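Local coordinates for Nitrate/nitrite sensor protein NarX (Escherichia coli K12, PDB 3EZI) that senses nitrate and nitrite at the inner membrane as a histidine kinase, here its ligand-free periplasmic sensor domain, and signals to NarL and NarP, at residues R18-V23 with E80-D85. Numbering follows the deposited sequence. Where two conformers were deposited one is given.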
loop_
_atom_site.group_PDB
_atom_site.type_symbol
_atom_site.label_atom_id
_atom_site.label_comp_id
_atom_site.label_asym_id
_atom_site.label_seq_id
_atom_site.Cartn_x
_atom_site.Cartn_y
_atom_site.Cartn_z
ATOM N N ARG A 18 10.102 -1.191 -3.009
ATOM C CA ARG A 18 10.629 -2.039 -4.092
ATOM C C ARG A 18 10.304 -1.477 -5.495
ATOM O O ARG A 18 11.150 -1.465 -6.389
ATOM C CB ARG A 18 10.043 -3.457 -3.993
ATOM C CG ARG A 18 10.963 -4.522 -3.500
ATOM C CD ARG A 18 10.701 -5.862 -4.209
ATOM N NE ARG A 18 9.273 -6.155 -4.313
ATOM C CZ ARG A 18 8.775 -7.375 -4.177
ATOM N NH1 ARG A 18 9.594 -8.387 -3.939
ATOM N NH2 ARG A 18 7.463 -7.578 -4.238
ATOM N N LEU A 19 9.059 -1.037 -5.685
ATOM C CA LEU A 19 8.644 -0.430 -6.950
ATOM C C LEU A 19 9.339 0.906 -7.160
ATOM O O LEU A 19 9.714 1.237 -8.284
ATOM C CB LEU A 19 7.096 -0.230 -6.995
ATOM C CG LEU A 19 6.349 -1.425 -7.579
ATOM C CD1 LEU A 19 4.823 -1.271 -7.357
ATOM C CD2 LEU A 19 6.660 -1.498 -9.077
ATOM N N LEU A 20 9.548 1.682 -6.099
ATOM C CA LEU A 20 10.230 2.968 -6.302
ATOM C C LEU A 20 11.662 2.745 -6.789
ATOM O O LEU A 20 12.173 3.511 -7.603
ATOM C CB LEU A 20 10.262 3.793 -5.007
ATOM C CG LEU A 20 10.882 5.223 -4.975
ATOM C CD1 LEU A 20 10.094 6.190 -5.866
ATOM C CD2 LEU A 20 10.849 5.743 -3.498
ATOM N N ALA A 21 12.301 1.712 -6.248
ATOM C CA ALA A 21 13.682 1.387 -6.602
ATOM C C ALA A 21 13.797 0.914 -8.057
ATOM O O ALA A 21 14.896 0.969 -8.659
ATOM C CB ALA A 21 14.238 0.305 -5.631
ATOM N N ALA A 22 12.675 0.478 -8.632
ATOM C CA ALA A 22 12.650 -0.008 -10.033
ATOM C C ALA A 22 12.372 1.110 -11.078
ATOM O O ALA A 22 12.497 0.872 -12.269
ATOM C CB ALA A 22 11.588 -1.145 -10.191
ATOM N N VAL A 23 12.007 2.305 -10.628
ATOM C CA VAL A 23 11.709 3.470 -11.514
ATOM C C VAL A 23 12.982 3.808 -12.340
ATOM O O VAL A 23 14.064 3.903 -11.774
ATOM C CB VAL A 23 11.323 4.689 -10.649
ATOM C CG1 VAL A 23 11.419 5.996 -11.455
ATOM C CG2 VAL A 23 9.896 4.516 -10.075
ATOM N N GLU A 80 12.865 11.585 -8.312
ATOM C CA GLU A 80 12.709 12.963 -7.860
ATOM C C GLU A 80 11.392 13.357 -7.190
ATOM O O GLU A 80 11.395 13.768 -6.041
ATOM C CB GLU A 80 12.979 13.898 -9.051
ATOM C CG GLU A 80 13.228 15.353 -8.703
ATOM C CD GLU A 80 13.129 16.238 -9.925
ATOM O OE1 GLU A 80 13.789 15.926 -10.946
ATOM O OE2 GLU A 80 12.381 17.242 -9.863
ATOM N N THR A 81 10.263 13.264 -7.879
ATOM C CA THR A 81 9.022 13.686 -7.216
ATOM C C THR A 81 8.143 12.525 -6.730
ATOM O O THR A 81 7.374 12.661 -5.754
ATOM C CB THR A 81 8.171 14.603 -8.147
ATOM O OG1 THR A 81 7.836 13.885 -9.335
ATOM C CG2 THR A 81 8.959 15.887 -8.528
ATOM N N VAL A 82 8.241 11.377 -7.387
ATOM C CA VAL A 82 7.393 10.270 -6.945
ATOM C C VAL A 82 7.854 9.696 -5.592
ATOM O O VAL A 82 7.134 8.948 -4.953
ATOM C CB VAL A 82 7.300 9.157 -8.059
ATOM C CG1 VAL A 82 8.624 8.391 -8.214
ATOM C CG2 VAL A 82 6.151 8.234 -7.759
ATOM N N SER A 83 9.054 10.061 -5.154
ATOM C CA SER A 83 9.549 9.565 -3.862
ATOM C C SER A 83 8.629 10.052 -2.748
ATOM O O SER A 83 8.311 9.309 -1.812
ATOM C CB SER A 83 10.969 10.076 -3.574
ATOM O OG SER A 83 11.527 9.394 -2.451
ATOM N N ALA A 84 8.206 11.306 -2.840
ATOM C CA ALA A 84 7.325 11.861 -1.806
ATOM C C ALA A 84 5.932 11.175 -1.817
ATOM O O ALA A 84 5.277 11.044 -0.766
ATOM C CB ALA A 84 7.195 13.372 -1.964
ATOM N N ASP A 85 5.489 10.728 -2.989
ATOM C CA ASP A 85 4.197 10.057 -3.078
ATOM C C ASP A 85 4.272 8.680 -2.387
ATOM O O ASP A 85 3.303 8.231 -1.785
ATOM C CB ASP A 85 3.779 9.898 -4.544
ATOM C CG ASP A 85 3.549 11.247 -5.235
ATOM O OD1 ASP A 85 2.613 11.972 -4.839
ATOM O OD2 ASP A 85 4.309 11.581 -6.163
#
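Leu-20 and Ser-83 have the CA atoms nearest each other across the two segments, 7.1 Å apart, where the C-terminal end of helix 3-22 meets the start of helix 82-99. The contact is small, burying 147 Å² over both sides, and almost wholly apolar. Leu-20 gives the largest share, 59 Å², by reaching over with both methyl branches. Its CD1 packs on CG1 of Val-82 at 3.5 Å, the tightest approach here, and also lies 4.0 Å from the CA of Ser-83. The second branch, CD2, rests 4.1 Å from that same CA of Ser-83, so the leucine fork spans two consecutive residues. With CG anti to the backbone N (chi1 -178°), the Leu-20 fork extends across to the other helix, where it and the Val-82 side chain run alongside one another, pointing opposite ways. Of the Val-82 side chain, CG1 makes the contact; a looser touch follows from CG2 of Val-23, 4.5 Å from that same methyl. Shortening Leu-20 to alanine is likely to strip CG1 of Val-82 of its nearest apolar neighbour in 18-23 and open a gap beside Ser-83. Outside the two segments, Val-82 and Val-23 both touch Leu-73 of helix 55-75 and also meet Ala-76. Arg-79 gives a polar tie through NH1, which hydrogen-bonds the carbonyl O of Leu-20 and, weakly, that of Val-23. The arrangement is end-of-bundle packing between helices in the all-helical periplasmic sensor domain, consistent with the four-helix bundle of NarX-type sensors.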